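Local coordinates for protein Amy13K (Eubacterium rectale DSM 17629, PDB 6B15) that probably binds starch through two family 26 starch-binding modules that belong to an amylase, at residues Ala130-Glu135 / Val153-Asp158; Asn118-Ala123 / Gln161-Ile166; Lys71-Ser76 / Gly89-Thr94; Asp14-Ile19 / Glu29-Thr34; Gly172-Asn177 / Gly193-Thr198. One frame throughout, in Å; residues are numbered along the deposited sequence.

Interaction 1: Ala130-Glu135 / Val153-Asp158; sequences AGVGKE and VVYTQD
A130, G131 and V132 meet V153 and Y155 in a mostly buried packing contact that ties a loop to a strand in the second starch-binding module 26. The module is a beta-sandwich. Residues 130-135 belong to the loop between strands 116-121 and 139-143, and 153-157 is part of strand 150-157. Y155 carries the contact. Its CG lies anti to its own carbonyl carbon (chi1 -71°), which sends the ring out alongside the loop. V132 places CG2 at the edge of this ring, near its plane, 3.6 Å from Y155 CE1. The two side chains run antiparallel past one another. G131 also sits at the ring edge. Its N gives a weak, bent hydrogen bond to Y155 OH at 3.0 Å. Any CB on G131 would fall about 2.2 Å from Y155 OH, so a side chain here would probably collide with the tyrosine. The same hydroxyl has a stronger partner in N118 OD1, so two polar groups hold the phenol end. M120 and F163 pack on Y155 as well. A phenylalanine at Y155 would probably keep the V132 packing but leave N118 OD1 and G131 N without their shared hydroxyl. The loop bends sharply beyond V132, where the peptide bond before G133 is cis and K134 N is bonded to G131 O. Next to the tyrosine, A130 CB rests 4.2 Å from V153 CG2. One water accepts from both backbones, 3.0 Å from A130 N and 3.2 Å from V154 N.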
# COMPACT_ATOMS: atom_id res chain seq x y z
N ALA A 130 -2.28 -8.47 14.27
CA ALA A 130 -3.30 -8.74 15.28
C ALA A 130 -3.84 -10.17 15.21
O ALA A 130 -3.97 -10.84 16.24
CB ALA A 130 -4.45 -7.74 15.14
N GLY A 131 -4.15 -10.63 14.00
CA GLY A 131 -4.80 -11.91 13.82
C GLY A 131 -3.88 -13.12 13.75
O GLY A 131 -4.36 -14.25 13.69
N VAL A 132 -2.57 -12.89 13.74
CA VAL A 132 -1.61 -13.99 13.70
C VAL A 132 -1.41 -14.57 15.10
O VAL A 132 -0.96 -13.84 15.98
CB VAL A 132 -0.22 -13.55 13.18
CG1 VAL A 132 0.60 -14.77 12.80
CG2 VAL A 132 -0.34 -12.60 12.00
N GLY A 133 -1.74 -15.84 15.35
CA GLY A 133 -2.53 -16.71 14.49
C GLY A 133 -3.64 -17.20 15.40
O GLY A 133 -3.63 -18.34 15.87
N LYS A 134 -4.57 -16.30 15.68
CA LYS A 134 -5.56 -16.51 16.73
C LYS A 134 -6.84 -17.15 16.21
O LYS A 134 -7.27 -16.88 15.08
CB LYS A 134 -5.89 -15.17 17.41
CG LYS A 134 -4.65 -14.43 17.88
CD LYS A 134 -4.99 -13.24 18.78
CE LYS A 134 -5.07 -13.64 20.25
NZ LYS A 134 -4.83 -12.47 21.15
N GLU A 135 -7.44 -17.99 17.03
CA GLU A 135 -8.72 -18.59 16.70
C GLU A 135 -9.81 -17.52 16.72
O GLU A 135 -9.59 -16.42 17.23
CB GLU A 135 -9.07 -19.72 17.68
CG GLU A 135 -9.27 -19.25 19.11
CD GLU A 135 -9.51 -20.40 20.07
OE1 GLU A 135 -9.80 -21.52 19.61
OE2 GLU A 135 -9.40 -20.18 21.30
N VAL A 153 -5.84 -2.98 10.39
CA VAL A 153 -5.01 -4.15 10.70
C VAL A 153 -3.80 -4.14 9.77
O VAL A 153 -3.92 -3.82 8.58
CB VAL A 153 -5.79 -5.48 10.56
CG1 VAL A 153 -6.19 -5.75 9.11
CG2 VAL A 153 -4.98 -6.63 11.13
N VAL A 154 -2.63 -4.48 10.31
CA VAL A 154 -1.39 -4.49 9.55
C VAL A 154 -0.70 -5.84 9.68
O VAL A 154 -0.38 -6.27 10.79
CB VAL A 154 -0.43 -3.37 10.02
CG1 VAL A 154 0.86 -3.38 9.20
CG2 VAL A 154 -1.10 -2.01 9.93
N TYR A 155 -0.49 -6.50 8.55
CA TYR A 155 0.19 -7.79 8.52
C TYR A 155 1.53 -7.68 7.81
O TYR A 155 1.60 -7.38 6.62
CB TYR A 155 -0.70 -8.84 7.86
CG TYR A 155 -1.87 -9.22 8.73
CD1 TYR A 155 -1.68 -9.91 9.92
CD2 TYR A 155 -3.17 -8.89 8.37
CE1 TYR A 155 -2.74 -10.25 10.73
CE2 TYR A 155 -4.25 -9.23 9.17
CZ TYR A 155 -4.02 -9.91 10.35
OH TYR A 155 -5.07 -10.26 11.16
N THR A 156 2.60 -7.94 8.57
CA THR A 156 3.97 -7.83 8.09
C THR A 156 4.57 -9.21 7.89
O THR A 156 4.61 -10.01 8.82
CB THR A 156 4.84 -7.04 9.09
OG1 THR A 156 4.27 -5.74 9.31
CG2 THR A 156 6.27 -6.88 8.56
N GLN A 157 5.05 -9.47 6.67
CA GLN A 157 5.65 -10.76 6.34
C GLN A 157 7.03 -10.59 5.72
O GLN A 157 7.33 -9.56 5.12
CB GLN A 157 4.75 -11.54 5.37
CG GLN A 157 3.32 -11.71 5.84
CD GLN A 157 2.50 -12.50 4.85
OE1 GLN A 157 2.46 -13.73 4.91
NE2 GLN A 157 1.84 -11.81 3.93
N ASP A 158 7.86 -11.62 5.85
CA ASP A 158 9.20 -11.62 5.27
C ASP A 158 9.15 -11.83 3.76
O ASP A 158 10.09 -11.46 3.05
CB ASP A 158 10.06 -12.71 5.91
CG ASP A 158 10.49 -12.36 7.33
OD1 ASP A 158 9.92 -11.42 7.91
OD2 ASP A 158 11.39 -13.05 7.85
O HOH W 1 -2.16 -5.65 13.22

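Interaction 2: Asn118-Ala123 / Gln161-Ile166; sequences NYMWGA and QNFSCI. With EDO (1,2-ethanediol), chain E.
Y119 and I166 are joined by two backbone hydrogen bonds, Y119 N to I166 O at 2.8 Å and I166 N to Y119 O at 2.7 Å. Two more link W121 and S164, with W121 N to S164 O at 2.9 Å and S164 N to W121 O at 3.0 Å. These are the hydrogen-bonded pairs of an antiparallel register. M120 and C165 form the non-hydrogen-bonded pair between them. N118 adds a side-chain bond. Its ND2 points at C165 SG 3.6 Å away, almost straight (175°) and in the amide plane. N118 OD1 is hydrogen-bonded to Y155 OH.

Packing differs on the two faces of the sheet. On one, W121 CG sits between the backbone N and the carbonyl carbon (chi1 66°), which lays the indole over the partner strand. S164 CB sits 3.3 Å above the indole plane, toward its rim, and I166 CD1 meets the ring at its edge. An alanine at W121 would probably uncover S164 CB and take away the edge against which I166 CD1 packs. A 1,2-ethanediol, probably from the crystallisation liquor, lies near W121 CB and gives Y119 OH a weak hydrogen bond. On the M120 side, the bent methionine chain meets F163 crosswise. M120 CG is 3.6 Å from F163 CD2, and the sulfur makes an oblique Met-aromatic contact. No helix is present. Strand 116-121 lies between 139-143 and 163-168, which is flanked in turn by 178-180. F163 reaches T103 and I105 of strand 101-108, inside the module's beta-sandwich.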
# COMPACT_ATOMS: atom_id res chain seq x y z
N ASN A 118 -10.08 -8.90 13.61
CA ASN A 118 -9.69 -9.43 12.32
C ASN A 118 -9.21 -10.87 12.45
O ASN A 118 -8.29 -11.17 13.22
CB ASN A 118 -8.59 -8.58 11.67
CG ASN A 118 -8.25 -9.03 10.27
OD1 ASN A 118 -7.28 -9.76 10.05
ND2 ASN A 118 -9.06 -8.62 9.30
N TYR A 119 -9.87 -11.75 11.71
CA TYR A 119 -9.52 -13.17 11.67
C TYR A 119 -8.83 -13.46 10.35
O TYR A 119 -9.40 -13.21 9.29
CB TYR A 119 -10.79 -14.02 11.84
CG TYR A 119 -10.57 -15.51 11.80
CD1 TYR A 119 -10.10 -16.19 12.92
CD2 TYR A 119 -10.86 -16.25 10.66
CE1 TYR A 119 -9.91 -17.56 12.89
CE2 TYR A 119 -10.68 -17.61 10.63
CZ TYR A 119 -10.20 -18.26 11.75
OH TYR A 119 -10.02 -19.63 11.71
N MET A 120 -7.60 -13.98 10.41
CA MET A 120 -6.76 -14.13 9.23
C MET A 120 -6.17 -15.53 9.12
O MET A 120 -5.81 -16.14 10.12
CB MET A 120 -5.63 -13.09 9.27
CG MET A 120 -4.69 -13.12 8.07
SD MET A 120 -3.43 -14.42 8.12
CE MET A 120 -2.42 -13.85 9.47
N TRP A 121 -6.06 -16.03 7.89
CA TRP A 121 -5.41 -17.30 7.63
C TRP A 121 -4.65 -17.25 6.30
O TRP A 121 -4.90 -16.37 5.48
CB TRP A 121 -6.43 -18.44 7.60
CG TRP A 121 -7.40 -18.36 6.46
CD1 TRP A 121 -7.31 -18.99 5.26
CD2 TRP A 121 -8.63 -17.61 6.42
NE1 TRP A 121 -8.39 -18.69 4.47
CE2 TRP A 121 -9.21 -17.84 5.16
CE3 TRP A 121 -9.28 -16.77 7.33
CZ2 TRP A 121 -10.42 -17.25 4.79
CZ3 TRP A 121 -10.48 -16.19 6.96
CH2 TRP A 121 -11.04 -16.44 5.69
N GLY A 122 -3.72 -18.18 6.11
CA GLY A 122 -3.04 -18.34 4.84
C GLY A 122 -1.73 -17.58 4.72
O GLY A 122 -1.09 -17.61 3.66
N ALA A 123 -1.33 -16.91 5.79
CA ALA A 123 -0.13 -16.08 5.74
C ALA A 123 1.14 -16.90 6.02
O ALA A 123 1.07 -18.05 6.46
CB ALA A 123 -0.24 -14.94 6.74
N GLN A 161 3.50 -12.95 0.38
CA GLN A 161 2.56 -14.06 0.50
C GLN A 161 1.12 -13.57 0.60
O GLN A 161 0.78 -12.81 1.51
CB GLN A 161 2.92 -14.91 1.72
CG GLN A 161 1.95 -16.04 2.03
CD GLN A 161 1.85 -17.05 0.91
OE1 GLN A 161 2.84 -17.64 0.50
NE2 GLN A 161 0.63 -17.25 0.40
N ASN A 162 0.27 -14.01 -0.32
CA ASN A 162 -1.15 -13.70 -0.26
C ASN A 162 -1.82 -14.39 0.92
O ASN A 162 -1.38 -15.46 1.35
CB ASN A 162 -1.85 -14.10 -1.56
CG ASN A 162 -1.39 -13.29 -2.75
OD1 ASN A 162 -0.70 -12.28 -2.60
ND2 ASN A 162 -1.77 -13.73 -3.94
N PHE A 163 -2.87 -13.78 1.44
CA PHE A 163 -3.62 -14.36 2.55
C PHE A 163 -5.08 -13.94 2.48
O PHE A 163 -5.48 -13.22 1.57
CB PHE A 163 -2.99 -13.95 3.89
CG PHE A 163 -2.88 -12.47 4.08
CD1 PHE A 163 -1.81 -11.76 3.56
CD2 PHE A 163 -3.85 -11.78 4.80
CE1 PHE A 163 -1.71 -10.40 3.75
CE2 PHE A 163 -3.75 -10.41 4.99
CZ PHE A 163 -2.67 -9.72 4.46
N SER A 164 -5.86 -14.41 3.45
CA SER A 164 -7.28 -14.09 3.51
C SER A 164 -7.67 -13.70 4.92
O SER A 164 -7.03 -14.13 5.88
CB SER A 164 -8.12 -15.28 3.03
OG SER A 164 -7.86 -15.57 1.67
N CYS A 165 -8.72 -12.89 5.07
CA CYS A 165 -9.17 -12.50 6.40
C CYS A 165 -10.66 -12.15 6.45
O CYS A 165 -11.32 -12.02 5.42
CB CYS A 165 -8.35 -11.32 6.91
SG CYS A 165 -8.57 -9.80 5.97
N ILE A 166 -11.15 -12.00 7.68
CA ILE A 166 -12.54 -11.63 7.94
C ILE A 166 -12.58 -10.61 9.06
O ILE A 166 -11.97 -10.81 10.11
CB ILE A 166 -13.40 -12.85 8.33
CG1 ILE A 166 -13.48 -13.85 7.18
CG2 ILE A 166 -14.81 -12.41 8.73
CD1 ILE A 166 -14.04 -15.20 7.60
C1 EDO E . -6.05 -18.88 12.91
O1 EDO E . -6.21 -20.08 13.66
C2 EDO E . -5.73 -19.24 11.46
O2 EDO E . -6.89 -19.80 10.84

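Interaction 3: Lys71-Ser76 / Gly89-Thr94; sequences KDVTLS and GSLSET
L91 makes the apolar part of this contact with V73 and L75, through one methyl. L91 CG stands anti to the backbone N (chi1 -170°), and this carries CD2 across to the facing segment. There L91 CD2 lies 3.8 Å from L75 CD2, with one side chain set square to the other. The same methyl is 4.2 Å from V73 CG2. It also rests against a backbone oxygen, T74 O, at 3.4 Å.

No hydrogen bond joins the two segments. This suits their place in the fold, because 73-75 and 91-92 are the two outermost strands of the mixed sheet in the first starch-binding module 26. Where they touch they run only 20° apart, but the contact is made by side chains and by T74 O against L91 CD2. Y85 of strand 82-87 packs on L75, S76, L91 and E93.

The polar approach is at the far end. S76 OG comes within 3.2 Å of E93 OE2, at an angle too poor for a hydrogen bond. The firmer partner of this glutamate is K80, which makes a salt bridge to E93 OE1. Within 89-94, an ST turn shapes the chain after L91: T94 N donates to S92 OG at 3.0 Å.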
# COMPACT_ATOMS: atom_id res chain seq x y z
N LYS A 71 18.39 13.56 -12.51
CA LYS A 71 18.47 13.13 -13.90
C LYS A 71 17.44 12.02 -14.12
O LYS A 71 17.28 11.14 -13.28
CB LYS A 71 19.88 12.64 -14.23
CG LYS A 71 20.06 12.15 -15.67
CD LYS A 71 19.75 13.25 -16.68
CE LYS A 71 20.10 12.83 -18.10
NZ LYS A 71 19.36 11.61 -18.51
N ASP A 72 16.74 12.09 -15.24
CA ASP A 72 15.70 11.12 -15.53
C ASP A 72 16.28 9.72 -15.69
O ASP A 72 17.33 9.53 -16.30
CB ASP A 72 14.93 11.52 -16.79
CG ASP A 72 15.83 11.77 -17.97
OD1 ASP A 72 16.38 12.89 -18.08
OD2 ASP A 72 15.99 10.85 -18.80
N VAL A 73 15.59 8.74 -15.10
CA VAL A 73 15.94 7.33 -15.26
C VAL A 73 14.76 6.57 -15.85
O VAL A 73 13.61 6.96 -15.66
CB VAL A 73 16.34 6.68 -13.92
CG1 VAL A 73 17.61 7.33 -13.38
CG2 VAL A 73 15.21 6.78 -12.90
N THR A 74 15.05 5.50 -16.58
CA THR A 74 14.01 4.73 -17.25
C THR A 74 13.42 3.66 -16.34
O THR A 74 14.15 2.96 -15.63
CB THR A 74 14.56 4.06 -18.53
OG1 THR A 74 15.07 5.07 -19.42
CG2 THR A 74 13.48 3.27 -19.25
N LEU A 75 12.10 3.55 -16.36
CA LEU A 75 11.39 2.49 -15.66
C LEU A 75 10.97 1.42 -16.66
O LEU A 75 10.17 1.68 -17.56
CB LEU A 75 10.17 3.03 -14.91
CG LEU A 75 10.44 4.11 -13.86
CD1 LEU A 75 9.14 4.54 -13.19
CD2 LEU A 75 11.43 3.63 -12.81
N SER A 76 11.51 0.22 -16.50
CA SER A 76 11.26 -0.88 -17.42
C SER A 76 9.91 -1.54 -17.14
O SER A 76 9.85 -2.68 -16.67
CB SER A 76 12.38 -1.92 -17.32
OG SER A 76 12.53 -2.37 -15.99
N GLY A 89 20.64 6.36 -4.39
CA GLY A 89 21.81 6.73 -5.16
C GLY A 89 21.64 6.37 -6.63
O GLY A 89 22.12 7.08 -7.51
N SER A 90 20.94 5.27 -6.88
CA SER A 90 20.67 4.81 -8.23
C SER A 90 19.48 3.85 -8.22
O SER A 90 19.09 3.36 -7.17
CB SER A 90 21.90 4.13 -8.83
OG SER A 90 22.26 2.99 -8.07
N LEU A 91 18.92 3.58 -9.40
CA LEU A 91 17.70 2.79 -9.51
C LEU A 91 17.97 1.29 -9.42
O LEU A 91 18.90 0.78 -10.03
CB LEU A 91 16.99 3.10 -10.83
CG LEU A 91 15.58 2.53 -10.98
CD1 LEU A 91 14.61 3.23 -10.04
CD2 LEU A 91 15.10 2.64 -12.42
N SER A 92 17.12 0.59 -8.66
CA SER A 92 17.22 -0.86 -8.53
C SER A 92 15.84 -1.49 -8.36
O SER A 92 14.92 -0.85 -7.84
CB SER A 92 18.12 -1.23 -7.35
OG SER A 92 18.10 -2.63 -7.12
N GLU A 93 15.71 -2.74 -8.79
CA GLU A 93 14.48 -3.51 -8.60
C GLU A 93 14.65 -4.54 -7.48
O GLU A 93 13.75 -5.35 -7.24
CB GLU A 93 14.08 -4.22 -9.89
CG GLU A 93 13.62 -3.28 -10.99
CD GLU A 93 12.98 -4.02 -12.15
OE1 GLU A 93 12.00 -4.77 -11.91
OE2 GLU A 93 13.45 -3.85 -13.29
N THR A 94 15.79 -4.51 -6.82
CA THR A 94 16.09 -5.47 -5.76
C THR A 94 15.70 -4.94 -4.39
O THR A 94 16.17 -3.89 -3.96
CB THR A 94 17.59 -5.83 -5.75
OG1 THR A 94 17.96 -6.38 -7.01
CG2 THR A 94 17.89 -6.84 -4.65

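Interaction 4: Asp14-Ile19 / Glu29-Thr34; sequences DVAAYI and EWPGKT
Y18 and W30 form a T-shaped pair. The edge of the indole meets one face of the Y18 ring, with centroids 5.2 Å apart and planes at 72°. W30 CE3 stands 3.5 Å above the tyrosine plane, toward its rim. Seen from the indole, Y18 CD2 lies at the edge, in plane. P31 CB lies over one face of the W30 ring. Y18 has CG anti to its N (chi1 -179°), which lays its ring against the indole edge. A water bridges W30 N, at 3.0 Å, and Y18 OH, at longer range, and bonds weakly to E29 OE1.

W30 sits in the turn 29-32, which G32 N closes on E29 O. The peptide bond before P31 is cis. G32 has a positive phi, and a CB there would collide with A17 O and Y18 CA. P31 O lies 3.4 Å from Y18 CB and also accepts from N62 outside the pair. A16 CB packs against P31 CB.

Beyond the turn the backbones pair. A17 N donates to K33 O at 2.8 Å, and K33 N returns a bond to A17 O at 3.1 Å. A16 and T34 are the adjacent non-hydrogen-bonded pair. A second water joins V15 O and T34 OG1. Together these make the antiparallel pairing of strands 16-20 and 33-37 in a starch-binding module 26. The partly exposed tyrosine and exposed tryptophan are consistent with the kind of aromatic surface that family 26 modules use to hold starch.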
# COMPACT_ATOMS: atom_id res chain seq x y z
N ASP A 14 10.28 16.86 1.44
CA ASP A 14 9.24 17.17 0.46
C ASP A 14 9.70 16.73 -0.92
O ASP A 14 10.46 17.43 -1.58
CB ASP A 14 8.92 18.66 0.46
CG ASP A 14 8.28 19.13 1.75
OD1 ASP A 14 7.40 18.41 2.27
OD2 ASP A 14 8.64 20.21 2.25
N VAL A 15 9.24 15.55 -1.35
CA VAL A 15 9.68 14.97 -2.62
C VAL A 15 8.51 14.41 -3.42
O VAL A 15 7.48 14.04 -2.85
CB VAL A 15 10.72 13.86 -2.40
CG1 VAL A 15 12.03 14.45 -1.93
CG2 VAL A 15 10.20 12.83 -1.40
N ALA A 16 8.68 14.35 -4.73
CA ALA A 16 7.64 13.88 -5.63
C ALA A 16 8.23 13.06 -6.77
O ALA A 16 9.42 13.18 -7.08
CB ALA A 16 6.85 15.06 -6.18
N ALA A 17 7.39 12.23 -7.38
CA ALA A 17 7.80 11.41 -8.52
C ALA A 17 7.08 11.86 -9.78
O ALA A 17 5.88 11.64 -9.94
CB ALA A 17 7.52 9.95 -8.24
N TYR A 18 7.83 12.49 -10.68
CA TYR A 18 7.30 12.89 -11.98
C TYR A 18 7.59 11.79 -13.00
O TYR A 18 8.74 11.43 -13.22
CB TYR A 18 7.90 14.22 -12.44
CG TYR A 18 7.36 14.69 -13.77
CD1 TYR A 18 6.01 15.00 -13.93
CD2 TYR A 18 8.19 14.83 -14.87
CE1 TYR A 18 5.51 15.43 -15.14
CE2 TYR A 18 7.70 15.26 -16.09
CZ TYR A 18 6.36 15.56 -16.22
OH TYR A 18 5.86 16.00 -17.42
N ILE A 19 6.53 11.27 -13.61
CA ILE A 19 6.65 10.18 -14.58
C ILE A 19 6.09 10.61 -15.93
O ILE A 19 5.03 11.23 -16.00
CB ILE A 19 5.91 8.92 -14.08
CG1 ILE A 19 6.55 8.43 -12.78
CG2 ILE A 19 5.97 7.81 -15.14
CD1 ILE A 19 5.73 7.40 -12.04
N GLU A 29 0.67 16.35 -13.83
CA GLU A 29 1.54 17.43 -14.26
C GLU A 29 2.68 17.61 -13.26
O GLU A 29 2.58 17.17 -12.12
CB GLU A 29 0.76 18.74 -14.41
CG GLU A 29 -0.36 18.69 -15.43
CD GLU A 29 0.14 18.73 -16.86
OE1 GLU A 29 0.86 19.69 -17.20
OE2 GLU A 29 -0.18 17.80 -17.63
N TRP A 30 3.75 18.26 -13.71
CA TRP A 30 4.88 18.60 -12.84
C TRP A 30 4.37 19.22 -11.53
O TRP A 30 3.49 20.08 -11.55
CB TRP A 30 5.81 19.58 -13.57
CG TRP A 30 7.03 19.97 -12.79
CD1 TRP A 30 7.20 21.10 -12.05
CD2 TRP A 30 8.25 19.23 -12.69
NE1 TRP A 30 8.46 21.12 -11.49
CE2 TRP A 30 9.12 19.98 -11.87
CE3 TRP A 30 8.70 18.01 -13.21
CZ2 TRP A 30 10.41 19.54 -11.55
CZ3 TRP A 30 9.97 17.58 -12.89
CH2 TRP A 30 10.81 18.35 -12.07
N PRO A 31 4.93 18.78 -10.38
CA PRO A 31 6.05 17.86 -10.15
C PRO A 31 5.68 16.38 -10.08
O PRO A 31 6.51 15.56 -9.68
CB PRO A 31 6.59 18.33 -8.80
CG PRO A 31 5.38 18.78 -8.07
CD PRO A 31 4.44 19.35 -9.11
N GLY A 32 4.44 16.04 -10.45
CA GLY A 32 3.98 14.66 -10.40
C GLY A 32 3.28 14.34 -9.10
O GLY A 32 2.49 15.14 -8.60
N LYS A 33 3.56 13.16 -8.55
CA LYS A 33 2.87 12.69 -7.35
C LYS A 33 3.78 12.72 -6.12
O LYS A 33 4.90 12.19 -6.15
CB LYS A 33 2.34 11.27 -7.57
CG LYS A 33 1.47 10.76 -6.42
CD LYS A 33 0.60 9.60 -6.87
CE LYS A 33 -0.22 9.05 -5.71
NZ LYS A 33 -1.02 7.87 -6.13
N THR A 34 3.29 13.34 -5.06
CA THR A 34 4.01 13.41 -3.79
C THR A 34 4.31 12.01 -3.25
O THR A 34 3.47 11.11 -3.35
CB THR A 34 3.21 14.21 -2.75
OG1 THR A 34 3.24 15.60 -3.09
CG2 THR A 34 3.78 14.03 -1.34
O HOH W 2 5.81 16.44 -2.07
O HOH W 3 4.00 18.58 -16.64

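Interaction 5: Gly172-Asn177 / Gly193-Thr198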
# COMPACT_ATOMS: atom_id res chain seq x y z
N GLY A 172 -21.95 -11.58 15.95
CA GLY A 172 -22.93 -11.92 14.93
C GLY A 172 -22.81 -11.17 13.62
O GLY A 172 -23.48 -11.52 12.65
N THR A 173 -21.96 -10.15 13.58
CA THR A 173 -21.74 -9.39 12.35
C THR A 173 -20.32 -9.59 11.85
O THR A 173 -19.35 -9.42 12.60
CB THR A 173 -22.02 -7.89 12.56
OG1 THR A 173 -23.37 -7.71 12.99
CG2 THR A 173 -21.80 -7.10 11.26
N GLN A 174 -20.19 -9.95 10.58
CA GLN A 174 -18.89 -10.16 9.97
C GLN A 174 -18.92 -9.84 8.48
O GLN A 174 -19.99 -9.70 7.89
CB GLN A 174 -18.42 -11.61 10.19
CG GLN A 174 -19.23 -12.64 9.42
CD GLN A 174 -18.79 -14.06 9.70
OE1 GLN A 174 -18.91 -14.55 10.82
NE2 GLN A 174 -18.26 -14.72 8.68
N THR A 175 -17.74 -9.73 7.88
CA THR A 175 -17.61 -9.57 6.44
C THR A 175 -17.60 -10.93 5.75
O THR A 175 -17.45 -11.96 6.41
CB THR A 175 -16.33 -8.81 6.06
OG1 THR A 175 -15.18 -9.57 6.45
CG2 THR A 175 -16.28 -7.45 6.73
N ASP A 176 -17.74 -10.92 4.43
CA ASP A 176 -17.47 -12.12 3.65
C ASP A 176 -15.96 -12.35 3.65
O ASP A 176 -15.21 -11.52 4.17
CB ASP A 176 -17.97 -11.97 2.21
CG ASP A 176 -19.49 -11.87 2.14
OD1 ASP A 176 -20.17 -12.71 2.76
OD2 ASP A 176 -19.99 -10.96 1.45
N ASN A 177 -15.53 -13.47 3.09
CA ASN A 177 -14.10 -13.73 2.97
C ASN A 177 -13.43 -12.64 2.13
O ASN A 177 -13.93 -12.28 1.07
CB ASN A 177 -13.84 -15.10 2.35
CG ASN A 177 -14.12 -16.24 3.32
OD1 ASN A 177 -14.63 -16.02 4.42
ND2 ASN A 177 -13.80 -17.46 2.90
N GLY A 193 -18.78 -2.81 4.25
CA GLY A 193 -19.92 -3.72 4.24
C GLY A 193 -19.73 -4.94 5.10
O GLY A 193 -18.68 -5.13 5.73
N THR A 194 -20.76 -5.78 5.14
CA THR A 194 -20.75 -7.03 5.89
C THR A 194 -21.18 -8.16 4.97
O THR A 194 -21.27 -7.96 3.75
CB THR A 194 -21.67 -6.95 7.12
OG1 THR A 194 -23.01 -6.65 6.70
CG2 THR A 194 -21.19 -5.87 8.08
N LYS A 195 -21.46 -9.33 5.53
CA LYS A 195 -21.78 -10.51 4.73
C LYS A 195 -22.92 -10.24 3.75
O LYS A 195 -23.99 -9.78 4.14
CB LYS A 195 -22.15 -11.70 5.62
CG LYS A 195 -20.96 -12.53 6.10
CD LYS A 195 -21.39 -13.93 6.52
CE LYS A 195 -20.89 -14.98 5.52
NZ LYS A 195 -21.55 -16.30 5.70
N GLY A 196 -22.67 -10.54 2.48
CA GLY A 196 -23.67 -10.36 1.43
C GLY A 196 -23.45 -9.09 0.64
O GLY A 196 -24.10 -8.87 -0.39
N ASP A 197 -22.53 -8.25 1.10
CA ASP A 197 -22.27 -6.97 0.45
C ASP A 197 -20.91 -6.41 0.89
O ASP A 197 -20.80 -5.23 1.22
CB ASP A 197 -23.39 -5.98 0.76
CG ASP A 197 -23.30 -4.71 -0.06
OD1 ASP A 197 -22.69 -4.73 -1.15
OD2 ASP A 197 -23.85 -3.68 0.38
N THR A 198 -19.90 -7.27 0.91
CA THR A 198 -18.55 -6.85 1.24
C THR A 198 -17.82 -6.38 -0.02
O THR A 198 -17.82 -7.07 -1.04
CB THR A 198 -17.74 -7.99 1.90
OG1 THR A 198 -18.45 -8.48 3.04
CG2 THR A 198 -16.37 -7.50 2.34
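D176 grips the type II beta turn T194-D197 with its carboxylate. G196 N donates to D176 OD2 at 2.9 Å, on the syn side and 22° out of the carboxylate plane, and makes a weaker bond to OD1. The turn lies in the loop between strands 188-192 and 199-201 of the second module. The backbone of 172-177 also bonds to the turn and to T198 just after it. K195 N, in the turn, donates to Q174 O at 2.8 Å. D176 N gives a nearly straight bond (174°) to T198 OG1, 2.9 Å away. D197 N closes the turn on T194 O.

Around these bonds the side chains pack. Q174 and K195 extend in company, with Q174 CG 3.7 Å from K195 CG. K195 NZ remains 4.8 Å from D176 OD1, so the opposite charges are near but not in contact. A modest electrostatic attraction is likely.

Further bonds tie the loops to neighbouring strands. T175 OG1 donates to D176 O at 3.0 Å and also bonds F167 N. Y107 OH is hydrogen-bonded to G193 O, and its side chain touches T175 and T194. At the far end the methyls are pressed together: T173 CG2 is 3.5 Å from T194 CG2, tighter than usual for two carbons.

How the interactions relate
Interactions 3 and 4 belong to the first module, and interactions 1, 2 and 5 to the second, on the other side of the chain's centre. Interaction 1 is buried, 2 and 4 are partly buried, and 3 and 5 lie at the surface. Interactions 2 and 4 are antiparallel pairings on the second strand of their module (116-121 and 16-20), but along its opposite edges, against 163-168 and 33-37. Interaction 3 has no hydrogen bond between its segments, whereas 5 relies on a carboxylate and backbone groups. Interactions 1 and 2 share the N118-Y155 hydrogen bond, with centres about 8 Å apart. Interaction 2 also touches 5, where I166 packs on T175 and N177. Interactions 3 and 4 share a sheet without touching.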